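Local coordinates for protein S-adenosyl-L-methionine methyl transferase (Ruegeria pomeroyi DSS-3, PDB 3IHT) that binds S-adenosylmethionine and is probably a methyltransferase that uses it as methyl donor, its acceptor substrate not being established, at residues 43-48 and 105-110; 131-136 and 149-154; 142-147 and 168-173. All blocks are in the same frame, centred on the assembly; numbering follows the deposited sequence. Where two conformers were deposited one is given.

Contact 1: residues 43-48 and 105-110. With SAM (S-adenosylmethionine), chain C.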
loop_
_atom_site.group_PDB
_atom_site.type_symbol
_atom_site.label_atom_id
_atom_site.label_comp_id
_atom_site.label_asym_id
_atom_site.label_seq_id
_atom_site.Cartn_x
_atom_site.Cartn_y
_atom_site.Cartn_z
ATOM N N PRO A 43 -0.264 27.085 -5.033
ATOM C CA PRO A 43 0.379 25.795 -4.771
ATOM C C PRO A 43 -0.549 24.627 -4.479
ATOM O O PRO A 43 -1.731 24.783 -4.188
ATOM C CB PRO A 43 1.247 26.075 -3.534
ATOM C CG PRO A 43 0.587 27.151 -2.852
ATOM C CD PRO A 43 0.003 28.044 -3.957
ATOM N N VAL A 44 0.040 23.453 -4.591
ATOM C CA VAL A 44 -0.546 22.201 -4.164
ATOM C C VAL A 44 -0.026 21.922 -2.762
ATOM O O VAL A 44 1.174 22.054 -2.501
ATOM C CB VAL A 44 -0.143 21.077 -5.109
ATOM C CG1 VAL A 44 -0.669 19.729 -4.609
ATOM C CG2 VAL A 44 -0.556 21.424 -6.593
ATOM N N TYR A 45 -0.934 21.603 -1.851
ATOM C CA TYR A 45 -0.566 21.226 -0.489
ATOM C C TYR A 45 -0.757 19.734 -0.330
ATOM O O TYR A 45 -1.843 19.210 -0.601
ATOM C CB TYR A 45 -1.409 21.954 0.584
ATOM C CG TYR A 45 -1.216 23.458 0.744
ATOM C CD1 TYR A 45 -0.180 24.148 0.087
ATOM C CD2 TYR A 45 -2.078 24.203 1.548
ATOM C CE1 TYR A 45 -0.014 25.510 0.214
ATOM C CE2 TYR A 45 -1.891 25.585 1.713
ATOM C CZ TYR A 45 -0.848 26.231 1.042
ATOM O OH TYR A 45 -0.663 27.597 1.157
ATOM N N GLU A 46 0.279 19.056 0.154
ATOM C CA GLU A 46 0.259 17.619 0.433
ATOM C C GLU A 46 0.291 17.447 1.942
ATOM O O GLU A 46 1.304 17.752 2.581
ATOM C CB GLU A 46 1.490 16.965 -0.226
ATOM C CG GLU A 46 1.771 15.510 0.140
ATOM C CD GLU A 46 0.818 14.517 -0.503
ATOM O OE1 GLU A 46 -0.215 14.957 -1.061
ATOM O OE2 GLU A 46 1.104 13.300 -0.473
ATOM N N LEU A 47 -0.820 16.994 2.522
ATOM C CA LEU A 47 -0.926 16.874 3.969
ATOM C C LEU A 47 -0.602 15.442 4.353
ATOM O O LEU A 47 -1.412 14.507 4.112
ATOM C CB LEU A 47 -2.339 17.287 4.464
ATOM C CG LEU A 47 -2.799 18.664 3.990
ATOM C CD1 LEU A 47 -4.173 19.042 4.612
ATOM C CD2 LEU A 47 -1.766 19.740 4.315
ATOM N N GLY A 48 0.558 15.250 4.973
ATOM C CA GLY A 48 1.035 13.916 5.314
ATOM C C GLY A 48 1.968 13.384 4.253
ATOM O O GLY A 48 1.558 13.096 3.132
ATOM N N ALA A 105 -5.547 32.511 1.133
ATOM C CA ALA A 105 -6.449 31.564 0.471
ATOM C C ALA A 105 -6.060 31.353 -0.988
ATOM O O ALA A 105 -6.843 31.660 -1.894
ATOM C CB ALA A 105 -7.892 32.054 0.562
ATOM N N THR A 106 -4.869 30.819 -1.213
ATOM C CA THR A 106 -4.301 30.721 -2.547
ATOM C C THR A 106 -4.014 29.317 -3.027
ATOM O O THR A 106 -3.532 29.142 -4.145
ATOM C CB THR A 106 -3.012 31.524 -2.618
ATOM O OG1 THR A 106 -2.111 31.052 -1.617
ATOM C CG2 THR A 106 -3.322 33.055 -2.471
ATOM N N ALA A 107 -4.309 28.292 -2.223
ATOM C CA ALA A 107 -3.992 26.934 -2.656
ATOM C C ALA A 107 -4.908 26.504 -3.795
ATOM O O ALA A 107 -6.137 26.729 -3.749
ATOM C CB ALA A 107 -4.109 25.921 -1.481
ATOM N N SER A 108 -4.341 25.840 -4.795
ATOM C CA SER A 108 -5.134 25.345 -5.929
ATOM C C SER A 108 -5.657 23.950 -5.669
ATOM O O SER A 108 -6.681 23.540 -6.219
ATOM C CB SER A 108 -4.297 25.361 -7.220
ATOM O OG SER A 108 -3.118 24.557 -7.107
ATOM N N LEU A 109 -4.921 23.180 -4.871
ATOM C CA LEU A 109 -5.233 21.773 -4.651
ATOM C C LEU A 109 -4.670 21.384 -3.293
ATOM O O LEU A 109 -3.473 21.600 -3.041
ATOM C CB LEU A 109 -4.621 20.898 -5.759
ATOM C CG LEU A 109 -4.674 19.383 -5.636
ATOM C CD1 LEU A 109 -6.125 18.862 -5.449
ATOM C CD2 LEU A 109 -4.014 18.715 -6.835
ATOM N N VAL A 110 -5.497 20.816 -2.439
ATOM C CA VAL A 110 -5.071 20.310 -1.127
ATOM C C VAL A 110 -5.406 18.826 -1.108
ATOM O O VAL A 110 -6.563 18.432 -1.346
ATOM C CB VAL A 110 -5.736 21.068 0.074
ATOM C CG1 VAL A 110 -5.322 20.466 1.450
ATOM C CG2 VAL A 110 -5.423 22.583 -0.013
HETATM N N SAM C . 0.089 9.693 1.151
HETATM C CA SAM C . 1.361 9.069 1.653
HETATM C C SAM C . 2.014 8.176 0.571
HETATM O O SAM C . 3.057 7.515 0.799
HETATM O OXT SAM C . 1.425 8.025 -0.526
HETATM C CB SAM C . 1.159 8.317 2.984
HETATM C CG SAM C . 0.878 9.219 4.208
HETATM S SD SAM C . 0.764 8.288 5.802
HETATM C CE SAM C . -0.742 7.331 5.438
HETATM C "C5'" SAM C . 0.139 9.643 6.888
HETATM C "C4'" SAM C . 1.141 10.740 7.218
HETATM O "O4'" SAM C . 0.426 11.836 7.828
HETATM C "C3'" SAM C . 2.237 10.324 8.206
HETATM O "O3'" SAM C . 3.546 10.592 7.702
HETATM C "C2'" SAM C . 1.928 11.106 9.480
HETATM O "O2'" SAM C . 3.036 11.459 10.329
HETATM C "C1'" SAM C . 1.222 12.324 8.907
HETATM N N9 SAM C . 0.373 13.015 9.914
HETATM C C8 SAM C . -0.718 12.486 10.578
HETATM N N7 SAM C . -1.233 13.436 11.399
HETATM C C5 SAM C . -0.484 14.560 11.282
HETATM C C6 SAM C . -0.583 15.815 11.885
HETATM N N6 SAM C . -1.531 16.085 12.813
HETATM N N1 SAM C . 0.336 16.776 11.502
HETATM C C2 SAM C . 1.339 16.538 10.587
HETATM N N3 SAM C . 1.440 15.275 10.001
HETATM C C4 SAM C . 0.530 14.318 10.340
#

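Contact 2: residues 131-136 and 149-154. With NI (nickel (II) ion), chain D.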
loop_
_atom_site.group_PDB
_atom_site.type_symbol
_atom_site.label_atom_id
_atom_site.label_comp_id
_atom_site.label_asym_id
_atom_site.label_seq_id
_atom_site.Cartn_x
_atom_site.Cartn_y
_atom_site.Cartn_z
ATOM N N PRO A 131 -12.364 22.427 9.167
ATOM C CA PRO A 131 -12.399 23.899 9.178
ATOM C C PRO A 131 -11.009 24.533 9.149
ATOM O O PRO A 131 -10.892 25.731 8.843
ATOM C CB PRO A 131 -13.127 24.238 10.493
ATOM C CG PRO A 131 -12.928 22.977 11.366
ATOM C CD PRO A 131 -12.963 21.849 10.381
ATOM N N LEU A 132 -9.961 23.757 9.429
ATOM C CA LEU A 132 -8.604 24.275 9.310
ATOM C C LEU A 132 -8.124 24.278 7.862
ATOM O O LEU A 132 -7.299 25.104 7.498
ATOM C CB LEU A 132 -7.612 23.494 10.175
ATOM C CG LEU A 132 -7.887 23.438 11.684
ATOM C CD1 LEU A 132 -6.747 22.643 12.398
ATOM C CD2 LEU A 132 -8.059 24.812 12.267
ATOM N N ILE A 133 -8.616 23.347 7.062
ATOM C CA ILE A 133 -8.242 23.259 5.662
ATOM C C ILE A 133 -9.033 24.207 4.756
ATOM O O ILE A 133 -8.445 24.824 3.846
ATOM C CB ILE A 133 -8.396 21.839 5.138
ATOM C CG1 ILE A 133 -7.385 20.913 5.807
ATOM C CG2 ILE A 133 -8.350 21.782 3.579
ATOM C CD1 ILE A 133 -7.626 19.396 5.617
ATOM N N GLU A 134 -10.332 24.307 4.995
ATOM C CA GLU A 134 -11.256 25.042 4.106
ATOM C C GLU A 134 -10.796 26.463 3.707
ATOM O O GLU A 134 -10.825 26.782 2.508
ATOM C CB GLU A 134 -12.684 25.067 4.675
ATOM C CG GLU A 134 -13.697 25.646 3.731
ATOM C CD GLU A 134 -15.135 25.195 4.036
ATOM O OE1 GLU A 134 -15.379 24.561 5.100
ATOM O OE2 GLU A 134 -16.017 25.483 3.203
ATOM N N PRO A 135 -10.310 27.285 4.660
ATOM C CA PRO A 135 -9.908 28.651 4.300
ATOM C C PRO A 135 -8.705 28.785 3.340
ATOM O O PRO A 135 -8.448 29.892 2.847
ATOM C CB PRO A 135 -9.563 29.322 5.657
ATOM C CG PRO A 135 -10.102 28.401 6.701
ATOM C CD PRO A 135 -10.152 27.027 6.109
ATOM N N HIS A 136 -8.000 27.686 3.070
ATOM C CA HIS A 136 -6.798 27.713 2.260
ATOM C C HIS A 136 -7.046 27.718 0.756
ATOM O O HIS A 136 -6.142 28.087 -0.000
ATOM C CB HIS A 136 -5.881 26.566 2.618
ATOM C CG HIS A 136 -5.226 26.718 3.958
ATOM N ND1 HIS A 136 -3.966 27.249 4.117
ATOM C CD2 HIS A 136 -5.698 26.483 5.204
ATOM C CE1 HIS A 136 -3.674 27.293 5.402
ATOM N NE2 HIS A 136 -4.709 26.832 6.085
HETATM N N MSE A 149 -15.019 14.370 4.537
HETATM C CA MSE A 149 -14.726 15.623 5.198
HETATM C C MSE A 149 -16.009 16.317 5.647
HETATM O O MSE A 149 -17.108 15.892 5.300
HETATM C CB MSE A 149 -13.910 16.524 4.278
HETATM C CG MSE A 149 -12.639 15.901 3.791
HETATM SE SE MSE A 149 -11.368 15.356 5.217
HETATM C CE MSE A 149 -10.563 17.081 5.513
ATOM N N TYR A 150 -15.856 17.358 6.456
ATOM C CA TYR A 150 -16.956 18.059 7.058
ATOM C C TYR A 150 -16.845 19.555 6.815
ATOM O O TYR A 150 -16.575 20.330 7.735
ATOM C CB TYR A 150 -16.929 17.772 8.563
ATOM C CG TYR A 150 -17.160 16.310 8.937
ATOM C CD1 TYR A 150 -16.132 15.392 8.919
ATOM C CD2 TYR A 150 -18.424 15.873 9.361
ATOM C CE1 TYR A 150 -16.334 14.069 9.272
ATOM C CE2 TYR A 150 -18.626 14.558 9.737
ATOM C CZ TYR A 150 -17.603 13.664 9.682
ATOM O OH TYR A 150 -17.815 12.358 10.078
ATOM N N PHE A 151 -17.019 19.963 5.562
ATOM C CA PHE A 151 -16.831 21.343 5.146
ATOM C C PHE A 151 -18.128 22.158 5.214
ATOM O O PHE A 151 -19.208 21.588 5.213
ATOM C CB PHE A 151 -16.296 21.394 3.714
ATOM C CG PHE A 151 -14.917 20.844 3.567
ATOM C CD1 PHE A 151 -13.867 21.376 4.322
ATOM C CD2 PHE A 151 -14.647 19.811 2.691
ATOM C CE1 PHE A 151 -12.561 20.875 4.189
ATOM C CE2 PHE A 151 -13.339 19.337 2.543
ATOM C CZ PHE A 151 -12.307 19.862 3.313
ATOM N N GLU A 152 -17.988 23.474 5.304
ATOM C CA GLU A 152 -19.146 24.392 5.356
ATOM C C GLU A 152 -19.610 24.834 3.969
ATOM O O GLU A 152 -20.813 24.927 3.700
ATOM C CB GLU A 152 -18.756 25.643 6.153
ATOM C CG GLU A 152 -18.608 25.432 7.630
ATOM C CD GLU A 152 -19.936 25.230 8.314
ATOM O OE1 GLU A 152 -21.009 25.400 7.666
ATOM O OE2 GLU A 152 -19.918 24.921 9.518
ATOM N N GLY A 153 -18.649 25.132 3.106
ATOM C CA GLY A 153 -18.886 25.790 1.832
ATOM C C GLY A 153 -18.477 24.990 0.604
ATOM O O GLY A 153 -19.024 25.220 -0.485
ATOM N N LEU A 154 -17.549 24.043 0.746
ATOM C CA LEU A 154 -17.041 23.283 -0.404
ATOM C C LEU A 154 -18.057 22.228 -0.856
ATOM O O LEU A 154 -18.680 21.557 -0.032
ATOM C CB LEU A 154 -15.709 22.637 -0.081
ATOM C CG LEU A 154 -14.602 23.520 0.508
ATOM C CD1 LEU A 154 -13.348 22.700 0.711
ATOM C CD2 LEU A 154 -14.312 24.781 -0.317
HETATM NI NI NI D . -21.498 24.664 10.628
HETATM O O HOH W 1 -23.415 23.215 9.904
#

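Contact 3: residues 142-147 and 168-173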
loop_
_atom_site.group_PDB
_atom_site.type_symbol
_atom_site.label_atom_id
_atom_site.label_comp_id
_atom_site.label_asym_id
_atom_site.label_seq_id
_atom_site.Cartn_x
_atom_site.Cartn_y
_atom_site.Cartn_z
ATOM N N LEU A 142 -9.490 22.636 -5.484
ATOM C CA LEU A 142 -10.049 21.339 -5.127
ATOM C C LEU A 142 -9.361 20.774 -3.880
ATOM O O LEU A 142 -8.176 21.119 -3.583
ATOM C CB LEU A 142 -9.915 20.368 -6.295
ATOM C CG LEU A 142 -10.649 20.734 -7.588
ATOM C CD1 LEU A 142 -10.389 19.665 -8.650
ATOM C CD2 LEU A 142 -12.148 20.884 -7.356
HETATM N N MSE A 143 -10.112 19.944 -3.148
HETATM C CA MSE A 143 -9.638 19.251 -1.954
HETATM C C MSE A 143 -9.901 17.771 -2.170
HETATM O O MSE A 143 -11.030 17.367 -2.459
HETATM C CB MSE A 143 -10.318 19.826 -0.684
HETATM C CG MSE A 143 -9.584 19.528 0.603
HETATM SE SE MSE A 143 -9.940 17.732 1.211
HETATM C CE MSE A 143 -8.264 17.524 2.137
ATOM N N VAL A 144 -8.852 16.952 -2.121
ATOM C CA VAL A 144 -8.973 15.493 -2.285
ATOM C C VAL A 144 -8.508 14.835 -0.985
ATOM O O VAL A 144 -7.423 15.148 -0.472
ATOM C CB VAL A 144 -8.123 14.975 -3.447
ATOM C CG1 VAL A 144 -8.152 13.438 -3.555
ATOM C CG2 VAL A 144 -8.544 15.651 -4.760
ATOM N N SER A 145 -9.342 13.949 -0.454
ATOM C CA SER A 145 -9.040 13.302 0.816
ATOM C C SER A 145 -9.370 11.819 0.786
ATOM O O SER A 145 -10.263 11.402 0.112
ATOM C CB SER A 145 -9.876 13.930 1.940
ATOM O OG SER A 145 -9.435 13.452 3.235
ATOM N N SER A 146 -8.607 11.033 1.551
ATOM C CA SER A 146 -8.917 9.639 1.754
ATOM C C SER A 146 -9.862 9.440 2.946
ATOM O O SER A 146 -10.188 8.300 3.276
ATOM C CB SER A 146 -7.629 8.815 1.908
ATOM O OG SER A 146 -6.700 9.434 2.780
ATOM N N ASP A 147 -10.338 10.549 3.551
ATOM C CA ASP A 147 -11.382 10.536 4.582
ATOM C C ASP A 147 -12.534 11.459 4.155
ATOM O O ASP A 147 -12.280 12.549 3.661
ATOM C CB ASP A 147 -10.807 11.142 5.886
ATOM C CG ASP A 147 -9.626 10.335 6.495
ATOM O OD1 ASP A 147 -9.917 9.192 6.899
ATOM O OD2 ASP A 147 -8.460 10.870 6.596
ATOM N N CYS A 168 -11.589 7.719 -1.757
ATOM C CA CYS A 168 -11.253 9.163 -1.817
ATOM C C CYS A 168 -12.522 9.998 -2.088
ATOM O O CYS A 168 -13.513 9.530 -2.624
ATOM C CB CYS A 168 -10.116 9.507 -2.852
ATOM S SG CYS A 168 -8.466 8.867 -2.422
ATOM N N PHE A 169 -12.463 11.261 -1.684
ATOM C CA PHE A 169 -13.548 12.219 -1.793
ATOM C C PHE A 169 -12.967 13.507 -2.386
ATOM O O PHE A 169 -11.823 13.886 -2.066
ATOM C CB PHE A 169 -14.130 12.526 -0.408
ATOM C CG PHE A 169 -14.707 11.327 0.260
ATOM C CD1 PHE A 169 -13.892 10.449 0.955
ATOM C CD2 PHE A 169 -16.072 11.082 0.184
ATOM C CE1 PHE A 169 -14.431 9.312 1.565
ATOM C CE2 PHE A 169 -16.624 9.960 0.794
ATOM C CZ PHE A 169 -15.793 9.062 1.461
ATOM N N ILE A 170 -13.746 14.155 -3.247
ATOM C CA ILE A 170 -13.286 15.381 -3.913
ATOM C C ILE A 170 -14.249 16.526 -3.631
ATOM O O ILE A 170 -15.454 16.370 -3.772
ATOM C CB ILE A 170 -13.158 15.216 -5.431
ATOM C CG1 ILE A 170 -12.293 14.006 -5.786
ATOM C CG2 ILE A 170 -12.611 16.558 -6.066
ATOM C CD1 ILE A 170 -12.277 13.668 -7.329
ATOM N N TYR A 171 -13.703 17.674 -3.218
ATOM C CA TYR A 171 -14.495 18.848 -2.923
ATOM C C TYR A 171 -13.943 20.056 -3.662
ATOM O O TYR A 171 -12.758 20.101 -3.996
ATOM C CB TYR A 171 -14.527 19.126 -1.429
ATOM C CG TYR A 171 -14.938 17.948 -0.584
ATOM C CD1 TYR A 171 -13.997 17.004 -0.185
ATOM C CD2 TYR A 171 -16.266 17.759 -0.197
ATOM C CE1 TYR A 171 -14.354 15.921 0.583
ATOM C CE2 TYR A 171 -16.618 16.659 0.562
ATOM C CZ TYR A 171 -15.666 15.767 0.956
ATOM O OH TYR A 171 -16.010 14.688 1.717
ATOM N N ARG A 172 -14.805 21.035 -3.930
ATOM C CA ARG A 172 -14.406 22.213 -4.704
ATOM C C ARG A 172 -14.889 23.506 -4.060
ATOM O O ARG A 172 -16.013 23.568 -3.557
ATOM C CB ARG A 172 -14.995 22.130 -6.117
ATOM C CG ARG A 172 -14.662 23.336 -7.023
ATOM C CD ARG A 172 -15.025 23.044 -8.480
ATOM N NE ARG A 172 -16.462 22.902 -8.676
ATOM C CZ ARG A 172 -17.043 22.356 -9.751
ATOM N NH1 ARG A 172 -16.311 21.865 -10.742
ATOM N NH2 ARG A 172 -18.369 22.262 -9.818
ATOM N N ARG A 173 -14.055 24.543 -4.095
ATOM C CA ARG A 173 -14.499 25.882 -3.706
ATOM C C ARG A 173 -15.144 26.538 -4.916
ATOM O O ARG A 173 -14.469 26.848 -5.902
ATOM C CB ARG A 173 -13.351 26.764 -3.256
ATOM C CG ARG A 173 -13.865 28.080 -2.733
ATOM C CD ARG A 173 -12.779 29.001 -2.221
ATOM N NE ARG A 173 -13.349 30.350 -2.043
ATOM C CZ ARG A 173 -12.651 31.454 -1.791
ATOM N NH1 ARG A 173 -11.335 31.428 -1.651
ATOM N NH2 ARG A 173 -13.295 32.604 -1.683
#

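Contact 1: residues 43-48 and 105-110
Tyr-45 turns its CG opposite its own carbonyl carbon (chi1 -68°), which swings the phenol ring back along the strand until one face lies under the methyl of Ala-107. The CB of Ala-107 is 4.0 Å from the ring centroid and 15° off the normal, a CH-pi contact displaced toward the rim. Strands 44-47 and 107-112 run parallel as central neighbours of a Rossmann-like methyltransferase sheet. Tyr-45 N donates to Leu-109 O (2.8 Å) in a nearly straight bond, and Ser-108 N reaches Pro-43 O at 2.9 Å. On the face bearing Tyr-45, Val-110 divides its branches: CG2 meets the ring at Tyr-45 CD2, and CG1 lies 3.7 Å from Leu-47 CD1. On the other face the side chains of Val-44 and Leu-109 lie side by side, CG1 of Val-44 4.1 Å from CD2 of Leu-109. Helix 92-103 also packs on Tyr-45. Past Leu-47, Gly-48 CA comes within 3.3 Å of SAM O4'; a CB there would clash with O4' and be jammed against the carbonyl O of Leu-47. Apolar side chains thus carry the contact between the strands, while buried Glu-46 hydrogen-bonds to Thr-54, itself a cofactor-binding residue.

Contact 2: residues 131-136 and 149-154
Glu-134 lies in the short 3-10 segment 134-136 at the end of the helix region and reaches an irregular loop, 149-154, whose successive backbone N-H groups at Glu-152 and Gly-153 turn toward its carboxylate. This is part of the Rossmann-like methyltransferase fold, where the loop joins strand 141-145 to strand 155-157. Glu-152 N gives an almost straight bond to OE1 of Glu-134 (2.8 Å, 171°), and Gly-153 N gives a more bent one to OE2 (2.7 Å, 142°). Each oxygen uses its syn lone pair, and two bonds to one carboxylate fix its rotation; Leu-154 N adds a weak bond to OE2. The carboxylate gets this far because CG is anti to the backbone N (chi1 -173°) and the chain stays extended beyond it. Alongside, the Glu-134 stem slides past Leu-154 in the opposite direction, and OE1 also lies at the edge of the Phe-151 ring. Replacing Glu-134 with an alanine would probably leave the N-H groups of Glu-152 and Gly-153 without their acceptor and the loop freer to shift. Deeper in, Ile-133 CD1 and the CE of selenomethionine Met-149 meet at 3.7 Å, their side chains crossing at about a right angle; Met-143 of the sheet touches both. Within the loop, Leu-154 CD1 lies over the centre of the Phe-151 ring. Glu-152 directs its own carboxylate away from Glu-134, and its OE2 binds a nickel ion at 1.9 Å.

Contact 3: residues 142-147 and 168-173
Leu-142, Phe-169 and Tyr-171 bury the most surface where strands 142-145 and 169-172 pair as antiparallel neighbours, with axes 4.5 Å apart and directions 163° apart. Strand 169-172 is the one reversed strand of the sheet, inserted between 141-145 and 155-157, which gives the 3-2-1-4-5-7-6 order of the Rossmann-like class I methyltransferases. Four backbone bonds tie the strands through the hydrogen-bonded pairs Met-143 with Tyr-171 and Ser-145 with Phe-169; the bond from Met-143 N to Tyr-171 O measures 2.8 Å. One face carries Val-144 and Ile-170, against helix 15-36, and Leu-142, which in the conformer given lies side by side with Arg-172, both pointing the same way. NE of Arg-172 forms a salt bridge with Glu-155, while its CB and CG lie alongside Leu-142. The rings of Phe-169 and Tyr-171 project to the opposite face, with Met-143, a selenomethionine, and Ser-145. Phe-169, with CG opposite its carbonyl carbon (chi1 -62°), reaches past the end of the partner strand, its CD1 3.6 Å from Asp-147 C, while Ser-145 O approaches the ring edge near its plane. The Tyr-171 hydroxyl bonds to Met-149 N and its ring meets Phe-151 edge-to-face, joining this face to loop 149-154. Tyr-171 likewise receives Met-143 O at its ring edge, with CD1 of Tyr-171 3.8 Å from that oxygen.

In the fold
The three contacts lie in series or interleaved along the chain: contact 1 closes before contacts 2 and 3 open, whereas the segments of contacts 2 and 3 alternate. Contacts 1 and 3, centres about 11 Å apart, belong to one seven-stranded sheet, since strands 107-112 and 141-145 are neighbours and Val-110 probably bonds with Leu-142 and Val-144. Contact 2 lies about 13 Å from contact 1 and 10 Å from contact 3, on the face where helix 119-133 packs; Ile-133 touches Leu-47 there, and His-136 O probably accepts from Ala-107 N. Together they link the cofactor-bearing centre of the sheet to its antiparallel side and the outer loop 149-154, where a nickel ion is bound in this crystal.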